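Local coordinates for spore germination protein GerM (Bacillus subtilis subsp. subtilis str. 168, PDB 6GZB), which is of unknown biochemical function but affects both sporulation and germination of the spore, at residues A79-A82 with L83-V87; S125-F128 with K129-K132; K227-I230 with T231-I234; L297-T300 with E301-D304; S309-N313 with G314-L318. All coordinates share one frame; numbering follows the deposited sequence.

Contact 1 (A79-A82 with L83-V87); sequences AKQA and LEYLV
Tyr85 N is gripped by two carbonyls at once, that of Gln81 (Tyr85 N to Gln81 O 3.0 Å) and, more weakly, that of Ala82. This bifurcation marks the C-terminal end of helix 78-84 in the first GerMN domain, where Tyr85 is the first residue to depart from helical geometry and a type I turn runs from Glu84 to Val87. One and two residues earlier the i to i+4 pattern is regular: Glu84 N reaches Lys80 O at 3.0 Å, and Leu83 N reaches Ala79 O.

The carbonyl of Gln81 serves twice, for its oxygen also lies in the plane of the Tyr85 ring, at the edge, 3.3 Å from CD1. Because chi1 of Gln81 is -177°, with CG opposite the backbone N, its extended chain runs beside the ring and in the same direction. CG rests 3.9 Å from Tyr85 CE1, while the amide plane stands 88° to the ring and NE2 is hydrogen-bonded to Pro73 O.

On the neighbouring flank the oppositely charged Lys80 and Glu84 cross obliquely. Glu84 OE1 lies against Lys80 CE, and Lys80 NZ stays 4.2 Å from that oxygen; NZ has a weak hydrogen bond to Asn111 OD1.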
loop_
_atom_site.group_PDB
_atom_site.type_symbol
_atom_site.label_atom_id
_atom_site.label_comp_id
_atom_site.label_asym_id
_atom_site.label_seq_id
_atom_site.Cartn_x
_atom_site.Cartn_y
_atom_site.Cartn_z
ATOM N N ALA A 79 -12.084 12.502 -5.219
ATOM C CA ALA A 79 -11.611 12.187 -3.883
ATOM C C ALA A 79 -12.780 11.850 -2.977
ATOM O O ALA A 79 -12.756 10.856 -2.251
ATOM C CB ALA A 79 -10.828 13.356 -3.320
ATOM N N LYS A 80 -13.815 12.673 -3.034
ATOM C CA LYS A 80 -15.041 12.408 -2.296
ATOM C C LYS A 80 -15.682 11.098 -2.749
ATOM O O LYS A 80 -16.157 10.298 -1.938
ATOM C CB LYS A 80 -16.016 13.566 -2.492
ATOM C CG LYS A 80 -17.425 13.276 -2.025
ATOM C CD LYS A 80 -18.321 14.461 -2.337
ATOM C CE LYS A 80 -19.741 14.217 -1.856
ATOM N NZ LYS A 80 -20.425 15.488 -1.515
ATOM N N GLN A 81 -15.693 10.877 -4.052
ATOM C CA GLN A 81 -16.322 9.683 -4.599
ATOM C C GLN A 81 -15.601 8.433 -4.110
ATOM O O GLN A 81 -16.233 7.444 -3.745
ATOM C CB GLN A 81 -16.297 9.731 -6.123
ATOM C CG GLN A 81 -16.993 8.547 -6.775
ATOM C CD GLN A 81 -16.648 8.428 -8.234
ATOM O OE1 GLN A 81 -15.497 8.610 -8.630
ATOM N NE2 GLN A 81 -17.656 8.151 -9.053
ATOM N N ALA A 82 -14.271 8.489 -4.095
ATOM C CA ALA A 82 -13.467 7.352 -3.657
ATOM C C ALA A 82 -13.827 6.953 -2.221
ATOM O O ALA A 82 -14.012 5.777 -1.929
ATOM C CB ALA A 82 -11.989 7.679 -3.765
ATOM N N LEU A 83 -13.989 7.939 -1.345
ATOM C CA LEU A 83 -14.391 7.668 0.031
ATOM C C LEU A 83 -15.811 7.113 0.108
ATOM O O LEU A 83 -16.105 6.257 0.941
ATOM C CB LEU A 83 -14.292 8.933 0.878
ATOM C CG LEU A 83 -12.877 9.487 1.077
ATOM C CD1 LEU A 83 -12.912 10.602 2.115
ATOM C CD2 LEU A 83 -11.911 8.398 1.512
ATOM N N GLU A 84 -16.698 7.614 -0.743
ATOM C CA GLU A 84 -18.078 7.123 -0.781
ATOM C C GLU A 84 -18.114 5.650 -1.146
ATOM O O GLU A 84 -19.019 4.915 -0.737
ATOM C CB GLU A 84 -18.916 7.929 -1.784
ATOM C CG GLU A 84 -19.542 9.183 -1.190
ATOM C CD GLU A 84 -19.929 10.231 -2.225
ATOM O OE1 GLU A 84 -20.358 11.332 -1.818
ATOM O OE2 GLU A 84 -19.781 9.982 -3.438
ATOM N N TYR A 85 -17.117 5.213 -1.907
ATOM C CA TYR A 85 -17.034 3.812 -2.310
ATOM C C TYR A 85 -16.295 2.953 -1.290
ATOM O O TYR A 85 -16.002 1.786 -1.549
ATOM C CB TYR A 85 -16.383 3.703 -3.684
ATOM C CG TYR A 85 -17.383 3.793 -4.814
ATOM C CD1 TYR A 85 -17.911 5.016 -5.206
ATOM C CD2 TYR A 85 -17.825 2.654 -5.469
ATOM C CE1 TYR A 85 -18.826 5.103 -6.234
ATOM C CE2 TYR A 85 -18.720 2.738 -6.517
ATOM C CZ TYR A 85 -19.236 3.962 -6.877
ATOM O OH TYR A 85 -20.152 4.060 -7.895
ATOM N N LEU A 86 -16.024 3.522 -0.118
ATOM C CA LEU A 86 -15.562 2.743 1.021
ATOM C C LEU A 86 -16.714 2.420 1.973
ATOM O O LEU A 86 -16.518 1.751 2.983
ATOM C CB LEU A 86 -14.492 3.520 1.793
ATOM C CG LEU A 86 -13.226 3.872 1.028
ATOM C CD1 LEU A 86 -12.284 4.669 1.907
ATOM C CD2 LEU A 86 -12.545 2.608 0.522
ATOM N N VAL A 87 -17.890 2.977 1.703
ATOM C CA VAL A 87 -18.985 2.903 2.668
ATOM C C VAL A 87 -19.735 1.586 2.526
ATOM O O VAL A 87 -20.181 1.231 1.437
ATOM C CB VAL A 87 -19.976 4.067 2.509
ATOM C CG1 VAL A 87 -21.109 3.937 3.522
ATOM C CG2 VAL A 87 -19.254 5.397 2.665
#

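Contact 2 (S125-F128 with K129-K132); sequences SNEF and KNYK
Asn126 O and Lys129 N, 3.1 Å apart, form one of three successive backbone bonds of a short 3-10 turn that leads the chain out of strand 119-124 in the first GerMN domain. Phe128 N to Ser125 O comes before it, and Asn130 N to Glu127 O, at 2.8 Å, follows. The last two are nearly straight at hydrogen, yet each donor stands well above the plane of its carbonyl, by 47° at Asn126 and 50° at Glu127, in keeping with the tight winding of a 3-10 turn. Asn130 then centres an inverse gamma turn, closed by a weak bond from Tyr131 N to Lys129 O.

Among side-chain polar contacts, Ser125 OG donates to Glu127 OE1 over 2.7 Å and itself receives the backbone N-H of Thr109. Glu127 can fold back to meet it because its chain bends at chi2 (85°).

Van der Waals contacts divide between two sides of the turn. Outside, the methylenes of Lys129 pass Asn126, Lys129 CB and CG each 3.5 Å from Asn126 O, and the amide of Asn130 runs alongside Glu127. Inward, Phe128 stacks on Phe124 and packs against Ile139 of helix 136-147.

Tyr131 bridges to what follows. Its ring turns an edge to Phe128, whose O lies in the ring plane 3.1 Å from Tyr131 CD2, while OH is hydrogen-bonded to Glu136 OE2 and Val170 N.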
loop_
_atom_site.group_PDB
_atom_site.type_symbol
_atom_site.label_atom_id
_atom_site.label_comp_id
_atom_site.label_asym_id
_atom_site.label_seq_id
_atom_site.Cartn_x
_atom_site.Cartn_y
_atom_site.Cartn_z
ATOM N N SER A 125 -20.120 12.508 8.192
ATOM C CA SER A 125 -21.318 12.537 9.008
ATOM C C SER A 125 -21.126 11.693 10.270
ATOM O O SER A 125 -20.123 10.993 10.414
ATOM C CB SER A 125 -22.510 12.029 8.202
ATOM O OG SER A 125 -22.451 10.627 8.015
ATOM N N ASN A 126 -22.110 11.738 11.164
ATOM C CA ASN A 126 -21.967 11.148 12.489
ATOM C C ASN A 126 -21.956 9.626 12.469
ATOM O O ASN A 126 -21.468 8.995 13.416
ATOM C CB ASN A 126 -23.070 11.640 13.425
ATOM C CG ASN A 126 -22.754 11.365 14.884
ATOM O OD1 ASN A 126 -23.384 10.519 15.523
ATOM N ND2 ASN A 126 -21.727 12.028 15.399
ATOM N N GLU A 127 -22.496 9.033 11.407
ATOM C CA GLU A 127 -22.463 7.568 11.247
ATOM C C GLU A 127 -21.035 7.021 11.212
ATOM O O GLU A 127 -20.811 5.827 11.453
ATOM C CB GLU A 127 -23.186 7.156 9.967
ATOM C CG GLU A 127 -24.697 7.255 10.057
ATOM C CD GLU A 127 -25.217 8.646 9.760
ATOM O OE1 GLU A 127 -24.398 9.551 9.475
ATOM O OE2 GLU A 127 -26.453 8.821 9.787
ATOM N N PHE A 128 -20.077 7.892 10.888
ATOM C CA PHE A 128 -18.657 7.540 10.900
ATOM C C PHE A 128 -18.248 6.859 12.207
ATOM O O PHE A 128 -17.295 6.079 12.237
ATOM C CB PHE A 128 -17.812 8.799 10.675
ATOM C CG PHE A 128 -16.329 8.541 10.617
ATOM C CD1 PHE A 128 -15.725 8.177 9.427
ATOM C CD2 PHE A 128 -15.529 8.723 11.742
ATOM C CE1 PHE A 128 -14.355 7.977 9.359
ATOM C CE2 PHE A 128 -14.157 8.541 11.679
ATOM C CZ PHE A 128 -13.570 8.153 10.492
ATOM N N LYS A 129 -18.986 7.140 13.281
ATOM C CA LYS A 129 -18.646 6.618 14.598
ATOM C C LYS A 129 -19.056 5.166 14.780
ATOM O O LYS A 129 -18.613 4.521 15.730
ATOM C CB LYS A 129 -19.294 7.462 15.690
ATOM C CG LYS A 129 -18.806 8.895 15.731
ATOM C CD LYS A 129 -19.350 9.626 16.951
ATOM C CE LYS A 129 -18.901 11.077 16.958
ATOM N NZ LYS A 129 -19.820 11.961 17.724
ATOM N N ASN A 130 -19.873 4.644 13.868
ATOM C CA ASN A 130 -20.533 3.355 14.084
ATOM C C ASN A 130 -19.704 2.169 13.605
ATOM O O ASN A 130 -20.213 1.303 12.904
ATOM C CB ASN A 130 -21.884 3.318 13.375
ATOM C CG ASN A 130 -22.858 4.340 13.917
ATOM O OD1 ASN A 130 -22.766 4.756 15.071
ATOM N ND2 ASN A 130 -23.783 4.773 13.069
ATOM N N TYR A 131 -18.445 2.110 14.017
ATOM C CA TYR A 131 -17.570 1.002 13.664
ATOM C C TYR A 131 -17.177 0.225 14.917
ATOM O O TYR A 131 -17.300 0.729 16.026
ATOM C CB TYR A 131 -16.325 1.529 12.946
ATOM C CG TYR A 131 -15.491 2.492 13.769
ATOM C CD1 TYR A 131 -14.542 2.028 14.658
ATOM C CD2 TYR A 131 -15.645 3.861 13.634
ATOM C CE1 TYR A 131 -13.756 2.901 15.386
ATOM C CE2 TYR A 131 -14.867 4.743 14.359
ATOM C CZ TYR A 131 -13.951 4.255 15.265
ATOM O OH TYR A 131 -13.173 5.114 16.015
ATOM N N LYS A 132 -16.675 -0.991 14.730
ATOM C CA LYS A 132 -16.128 -1.774 15.837
ATOM C C LYS A 132 -14.718 -1.321 16.197
ATOM O O LYS A 132 -13.917 -0.992 15.326
ATOM C CB LYS A 132 -16.102 -3.256 15.468
ATOM C CG LYS A 132 -17.481 -3.874 15.326
ATOM C CD LYS A 132 -17.392 -5.360 15.008
ATOM C CE LYS A 132 -18.771 -6.007 14.970
ATOM N NZ LYS A 132 -18.930 -6.950 13.826
#

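Contact 3 (K227-I230 with T231-I234); sequences KDDI and TAAI
Asp228 and Thr231 meet where helix 229-239 begins, and the aspartate side chain can be followed outward atom by atom. CB stands off, 4.2 Å from Thr231 OG1. From there the chain turns toward the helix: a chi1 of 173° sets CG opposite the backbone N, which carries the carboxylate over the first turn and leaves CG 3.6 Å from Thr231 N. OD1 then receives two N-H groups. Thr231 N lies 3.3 Å from Asp228 OD1 in a nearly straight bond (169°), and Ile230 N lies 3.1 Å from Asp228 OD1 in a strongly bent one (128°). Both are weak, but together they occupy two amides that have no preceding helical carbonyl to bind. OD2 is directed at the Thr231 side chain, but it is modelled implausibly close to OG1, so that pairing is doubtful. The two side chains cross at about a right angle.

Behind the carboxylate the regular pattern takes over at once. Asp228 O accepts from Ala232 N at 3.0 Å, Asp229 O from Ala233 N, and Ile230 O from Ile234 N. The small CB of Ala233 also approaches Asp229 O to 3.2 Å, and Ile234 CG1 lies against Ile230 O.

Pro261 touches both Asp228 and Thr231, while Ile230 and Ile234 face strand 267-272. A negative carboxylate at this end would probably also suit the helix dipole. Such a use of aspartate is the classical N-cap, here opening a helix packed on the sheet of the second GerMN domain.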
loop_
_atom_site.group_PDB
_atom_site.type_symbol
_atom_site.label_atom_id
_atom_site.label_comp_id
_atom_site.label_asym_id
_atom_site.label_seq_id
_atom_site.Cartn_x
_atom_site.Cartn_y
_atom_site.Cartn_z
ATOM N N LYS A 227 21.072 2.391 7.260
ATOM C CA LYS A 227 20.844 3.701 6.670
ATOM C C LYS A 227 20.406 3.604 5.203
ATOM O O LYS A 227 20.003 4.594 4.602
ATOM C CB LYS A 227 22.120 4.543 6.773
ATOM C CG LYS A 227 22.223 5.386 8.038
ATOM C CD LYS A 227 22.020 4.563 9.297
ATOM C CE LYS A 227 22.490 5.316 10.530
ATOM N NZ LYS A 227 21.378 5.722 11.426
ATOM N N ASP A 228 20.446 2.401 4.648
ATOM C CA ASP A 228 20.032 2.177 3.262
ATOM C C ASP A 228 18.708 1.407 3.244
ATOM O O ASP A 228 18.682 0.193 3.457
ATOM C CB ASP A 228 21.129 1.390 2.534
ATOM C CG ASP A 228 20.727 0.958 1.138
ATOM O OD1 ASP A 228 19.726 1.474 0.602
ATOM O OD2 ASP A 228 21.440 0.113 0.563
ATOM N N ASP A 229 17.609 2.123 3.027
ATOM C CA ASP A 229 16.277 1.511 3.109
ATOM C C ASP A 229 15.917 0.706 1.857
ATOM O O ASP A 229 14.971 -0.093 1.866
ATOM C CB ASP A 229 15.211 2.570 3.379
ATOM C CG ASP A 229 15.201 3.030 4.836
ATOM O OD1 ASP A 229 15.614 2.241 5.716
ATOM O OD2 ASP A 229 14.836 4.197 5.092
ATOM N N ILE A 230 16.665 0.922 0.782
ATOM C CA ILE A 230 16.512 0.112 -0.418
ATOM C C ILE A 230 16.992 -1.312 -0.140
ATOM O O ILE A 230 16.259 -2.283 -0.318
ATOM C CB ILE A 230 17.284 0.718 -1.601
ATOM C CG1 ILE A 230 16.595 1.999 -2.081
ATOM C CG2 ILE A 230 17.371 -0.284 -2.738
ATOM C CD1 ILE A 230 17.455 2.842 -2.987
ATOM N N THR A 231 18.180 -1.418 0.433
ATOM C CA THR A 231 18.718 -2.705 0.848
ATOM C C THR A 231 17.883 -3.350 1.954
ATOM O O THR A 231 17.645 -4.559 1.943
ATOM C CB THR A 231 20.179 -2.555 1.315
ATOM O OG1 THR A 231 20.980 -2.104 0.219
ATOM C CG2 THR A 231 20.729 -3.876 1.822
ATOM N N ALA A 232 17.464 -2.552 2.928
ATOM C CA ALA A 232 16.608 -3.051 4.003
ATOM C C ALA A 232 15.332 -3.678 3.436
ATOM O O ALA A 232 14.926 -4.765 3.854
ATOM C CB ALA A 232 16.258 -1.922 4.963
ATOM N N ALA A 233 14.683 -2.963 2.520
ATOM C CA ALA A 233 13.465 -3.451 1.861
ATOM C C ALA A 233 13.689 -4.792 1.171
ATOM O O ALA A 233 12.917 -5.736 1.351
ATOM C CB ALA A 233 12.965 -2.424 0.859
ATOM N N ILE A 234 14.771 -4.888 0.413
ATOM C CA ILE A 234 15.110 -6.132 -0.269
ATOM C C ILE A 234 15.355 -7.268 0.720
ATOM O O ILE A 234 14.856 -8.378 0.527
ATOM C CB ILE A 234 16.348 -5.960 -1.172
ATOM C CG1 ILE A 234 16.051 -4.965 -2.297
ATOM C CG2 ILE A 234 16.764 -7.294 -1.759
ATOM C CD1 ILE A 234 14.780 -5.273 -3.057
#

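Contact 4 (L297-T300 with E301-D304); sequences LTLT and EQPD
Glu301 N and Thr298 O, 3.2 Å apart, together with Gln302 N and Leu299 O at 3.0 Å, close the C-terminal end of helix 289-299. Both bonds span three residues, and the second closes a type I turn from Leu299 to Gln302. Their donors stand far above the carbonyl planes, 62° out at Thr298 and 53° at Leu299. Glu301 follows the helix end backward: a chi1 of -68°, with CG opposite the carbonyl carbon, brings Glu301 CG to 3.2 Å from Leu297 O, and a further bend at chi2 turns the carboxylate. Gln302 instead extends alongside Leu299, pointing the same way, with Gln302 NE2 4.0 Å from Leu299 CD1.

A water forms the next shell. It donates to Thr298 O at 2.8 Å and accepts from Gln302 NE2 at 3.2 Å, so the Thr298 carbonyl serves both a backbone amide and the water. The glutamine's NE2 also bonds to Asp229 O, which helps to fix the turn of its amide.

Farther out, Arg332 ties the helix end together, with NH1 in a salt bridge to Glu301 OE1 and NH2 bonded to Thr300 OG1, which is also hydrogen-bonded to Val296 O. Tyr204 OH also reaches Glu301 OE1.

In the second GerMN domain this bend sends the chain from helix 289-299 toward strand 307-312. Thr298 and Leu299 pack on Ala233 of helix 229-239, while Leu297 touches Tyr204 and Gln302 touches Leu201, both of strand 198-208.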
loop_
_atom_site.group_PDB
_atom_site.type_symbol
_atom_site.label_atom_id
_atom_site.label_comp_id
_atom_site.label_asym_id
_atom_site.label_seq_id
_atom_site.Cartn_x
_atom_site.Cartn_y
_atom_site.Cartn_z
ATOM N N LEU A 297 6.647 -2.264 -6.219
ATOM C CA LEU A 297 5.662 -1.632 -5.335
ATOM C C LEU A 297 6.326 -1.145 -4.046
ATOM O O LEU A 297 5.978 -0.094 -3.518
ATOM C CB LEU A 297 4.516 -2.596 -4.993
ATOM C CG LEU A 297 3.534 -2.882 -6.133
ATOM C CD1 LEU A 297 2.613 -4.025 -5.755
ATOM C CD2 LEU A 297 2.720 -1.646 -6.487
ATOM N N THR A 298 7.266 -1.930 -3.536
ATOM C CA THR A 298 7.895 -1.636 -2.251
ATOM C C THR A 298 8.826 -0.429 -2.389
ATOM O O THR A 298 8.723 0.543 -1.648
ATOM C CB THR A 298 8.679 -2.853 -1.740
ATOM O OG1 THR A 298 7.767 -3.924 -1.434
ATOM C CG2 THR A 298 9.483 -2.499 -0.506
ATOM N N LEU A 299 9.672 -0.460 -3.404
ATOM C CA LEU A 299 10.666 0.590 -3.593
ATOM C C LEU A 299 10.041 1.924 -3.995
ATOM O O LEU A 299 10.449 2.978 -3.494
ATOM C CB LEU A 299 11.705 0.155 -4.622
ATOM C CG LEU A 299 13.005 -0.407 -4.039
ATOM C CD1 LEU A 299 12.790 -1.090 -2.706
ATOM C CD2 LEU A 299 13.710 -1.340 -5.005
ATOM N N THR A 300 8.999 1.885 -4.818
ATOM C CA THR A 300 8.333 3.117 -5.244
ATOM C C THR A 300 7.418 3.718 -4.180
ATOM O O THR A 300 6.770 4.722 -4.440
ATOM C CB THR A 300 7.520 2.927 -6.545
ATOM O OG1 THR A 300 6.517 1.921 -6.374
ATOM C CG2 THR A 300 8.422 2.531 -7.681
ATOM N N GLU A 301 7.334 3.098 -3.002
ATOM C CA GLU A 301 6.733 3.754 -1.839
ATOM C C GLU A 301 7.706 4.727 -1.192
ATOM O O GLU A 301 7.295 5.558 -0.389
ATOM C CB GLU A 301 6.314 2.741 -0.765
ATOM C CG GLU A 301 5.162 1.839 -1.143
ATOM C CD GLU A 301 3.849 2.574 -1.361
ATOM O OE1 GLU A 301 2.994 2.018 -2.083
ATOM O OE2 GLU A 301 3.652 3.686 -0.832
ATOM N N GLN A 302 8.983 4.500 -1.418
ATOM C CA GLN A 302 10.033 5.294 -0.832
ATOM C C GLN A 302 10.174 6.597 -1.556
ATOM O O GLN A 302 9.924 6.675 -2.730
ATOM C CB GLN A 302 11.340 4.542 -0.790
ATOM C CG GLN A 302 11.308 3.377 0.161
ATOM C CD GLN A 302 12.557 2.547 0.174
ATOM O OE1 GLN A 302 13.601 3.019 -0.122
ATOM N NE2 GLN A 302 12.434 1.312 0.527
ATOM N N PRO A 303 10.572 7.632 -0.826
ATOM C CA PRO A 303 10.725 8.988 -1.335
ATOM C C PRO A 303 11.691 9.057 -2.485
ATOM O O PRO A 303 12.764 8.513 -2.407
ATOM C CB PRO A 303 11.253 9.757 -0.129
ATOM C CG PRO A 303 11.064 8.862 1.038
ATOM C CD PRO A 303 11.158 7.488 0.504
ATOM N N ASP A 304 11.218 9.693 -3.538
ATOM C CA ASP A 304 11.905 9.941 -4.788
ATOM C C ASP A 304 12.230 8.732 -5.656
ATOM O O ASP A 304 13.019 8.845 -6.554
ATOM C CB ASP A 304 13.145 10.812 -4.601
ATOM C CG ASP A 304 12.881 12.045 -3.770
ATOM O OD1 ASP A 304 11.999 12.830 -4.107
ATOM O OD2 ASP A 304 13.582 12.223 -2.778
HETATM O O HOH W 1 9.268 0.850 1.033
#

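Contact 5 (S309-N313 with G314-L318); sequences SVKVN and GKSEL. With ACT (acetate ion), chain F.
Val312 and Lys315 face each other through a pair of backbone bonds, Val312 N to Lys315 O 2.9 Å and Lys315 N to Val312 O 3.1 Å, that enclose a type I' turn of Asn313 and Gly314. The sequence Asn-Gly is a classic choice for this turn, since both positions take positive phi, and at Gly314 a CB would collide with the preceding carbonyl.

Side-chain rotation decides what lies beneath. Val312 has chi1 of 47°, which places CG1 between the backbone N and the carbonyl carbon; this methyl packs 3.9 Å from Leu318 CG. In Val310 a chi1 of -64° puts CG2 in that position instead, from where it meets Leu318 CD1 at 3.6 Å, the side chains crossing about at right angles. Phe277 also touches Val312 and Leu318. A water links the two backbones, donating to Val310 O and accepting from Leu318 N.

Lys311 lies on the other side of the strand. Extended beyond CG, its chain runs past the turn, with CB 3.4 Å from Lys315 O, CG 3.8 Å from Ser316 OG and CD 3.7 Å from Gly314 O. Asn313 directs ND2 to an acetate, probably from the crystallisation liquor, at a modelled distance too short to trust. Glu317 forms a salt bridge with Lys285.

Asp271 of strand 267-272 accepts from Gly314 N; strand 307-312 runs parallel to that strand and antiparallel to strand 330-331.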
loop_
_atom_site.group_PDB
_atom_site.type_symbol
_atom_site.label_atom_id
_atom_site.label_comp_id
_atom_site.label_asym_id
_atom_site.label_seq_id
_atom_site.Cartn_x
_atom_site.Cartn_y
_atom_site.Cartn_z
ATOM N N SER A 309 15.531 -0.700 -11.947
ATOM C CA SER A 309 16.205 -1.563 -12.910
ATOM C C SER A 309 16.857 -2.693 -12.157
ATOM O O SER A 309 17.412 -2.488 -11.070
ATOM C CB SER A 309 17.283 -0.784 -13.676
ATOM O OG SER A 309 16.722 0.327 -14.351
ATOM N N VAL A 310 16.796 -3.888 -12.731
ATOM C CA VAL A 310 17.291 -5.071 -12.046
ATOM C C VAL A 310 18.379 -5.757 -12.851
ATOM O O VAL A 310 18.280 -5.880 -14.066
ATOM C CB VAL A 310 16.156 -6.065 -11.738
ATOM C CG1 VAL A 310 15.159 -5.444 -10.755
ATOM C CG2 VAL A 310 15.461 -6.492 -13.023
ATOM N N LYS A 311 19.444 -6.146 -12.162
ATOM C CA LYS A 311 20.532 -6.888 -12.765
ATOM C C LYS A 311 20.812 -8.092 -11.913
ATOM O O LYS A 311 20.428 -8.130 -10.746
ATOM C CB LYS A 311 21.802 -6.036 -12.850
ATOM C CG LYS A 311 21.630 -4.760 -13.656
ATOM C CD LYS A 311 22.948 -4.022 -13.842
ATOM C CE LYS A 311 22.706 -2.608 -14.351
ATOM N NZ LYS A 311 23.964 -1.917 -14.729
ATOM N N VAL A 312 21.490 -9.075 -12.496
ATOM C CA VAL A 312 22.024 -10.190 -11.731
ATOM C C VAL A 312 23.530 -10.291 -11.950
ATOM O O VAL A 312 24.000 -10.318 -13.086
ATOM C CB VAL A 312 21.331 -11.513 -12.103
ATOM C CG1 VAL A 312 21.249 -11.677 -13.613
ATOM C CG2 VAL A 312 22.052 -12.685 -11.462
ATOM N N ASN A 313 24.277 -10.198 -10.853
ATOM C CA ASN A 313 25.732 -10.266 -10.880
ATOM C C ASN A 313 26.324 -9.386 -11.967
ATOM O O ASN A 313 27.220 -9.802 -12.691
ATOM C CB ASN A 313 26.193 -11.707 -11.062
ATOM C CG ASN A 313 26.083 -12.515 -9.787
ATOM O OD1 ASN A 313 26.558 -12.100 -8.729
ATOM N ND2 ASN A 313 25.466 -13.683 -9.884
ATOM N N GLY A 314 25.831 -8.158 -12.065
ATOM C CA GLY A 314 26.453 -7.147 -12.911
ATOM C C GLY A 314 25.740 -6.901 -14.229
ATOM O O GLY A 314 25.962 -5.876 -14.867
ATOM N N LYS A 315 24.880 -7.829 -14.640
ATOM C CA LYS A 315 24.370 -7.822 -16.008
ATOM C C LYS A 315 22.850 -7.759 -16.066
ATOM O O LYS A 315 22.169 -8.424 -15.287
ATOM C CB LYS A 315 24.867 -9.065 -16.749
ATOM C CG LYS A 315 26.365 -9.056 -17.007
ATOM C CD LYS A 315 26.747 -10.035 -18.104
ATOM C CE LYS A 315 28.175 -9.804 -18.570
ATOM N NZ LYS A 315 28.619 -10.844 -19.538
ATOM N N SER A 316 22.335 -7.042 -17.063
ATOM C CA SER A 316 20.901 -6.975 -17.319
ATOM C C SER A 316 20.381 -8.185 -18.087
ATOM O O SER A 316 19.836 -8.049 -19.172
ATOM C CB SER A 316 20.576 -5.703 -18.091
ATOM O OG SER A 316 21.032 -4.575 -17.372
ATOM N N GLU A 317 20.494 -9.359 -17.475
ATOM C CA GLU A 317 20.196 -10.619 -18.135
ATOM C C GLU A 317 18.897 -11.244 -17.635
ATOM O O GLU A 317 18.616 -12.407 -17.922
ATOM C CB GLU A 317 21.335 -11.611 -17.888
ATOM C CG GLU A 317 22.586 -11.342 -18.706
ATOM C CD GLU A 317 23.698 -12.319 -18.391
ATOM O OE1 GLU A 317 24.801 -12.163 -18.960
ATOM O OE2 GLU A 317 23.463 -13.243 -17.578
ATOM N N LEU A 318 18.140 -10.532 -16.807
ATOM C CA LEU A 318 16.898 -11.117 -16.292
ATOM C C LEU A 318 15.796 -10.992 -17.334
ATOM O O LEU A 318 15.716 -9.989 -18.047
ATOM C CB LEU A 318 16.473 -10.472 -14.973
ATOM C CG LEU A 318 17.444 -10.706 -13.814
ATOM C CD1 LEU A 318 17.234 -9.667 -12.730
ATOM C CD2 LEU A 318 17.314 -12.109 -13.261
HETATM C C ACT F . 25.900 -15.619 -6.808
HETATM O O ACT F . 25.477 -16.720 -6.398
HETATM O OXT ACT F . 25.626 -15.205 -7.948
HETATM C CH3 ACT F . 26.732 -14.744 -5.919
HETATM O O HOH W 2 17.769 -7.620 -16.290
#

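The five contacts compare ways in which a chain starts, ends or reverses a structural element. Contacts 1 and 4 finish helices, the first largely buried and the second partly so; contact 3 starts one, with a carboxylate doing work that carbonyls do elsewhere. Contact 2 follows a strand and contact 5 takes in the end of one, but the former is a surface 3-10 turn bounded by polar groups, the latter a tight reversal with valines and a leucine on its buried side. Contacts 1 and 2 belong to the first GerMN domain, the others to the second. Contacts 3 and 4 touch directly, Ile230 CG1 meeting Gln302 OE1 at 3.7 Å, while contacts 2 and 5 have centres about 51 Å apart.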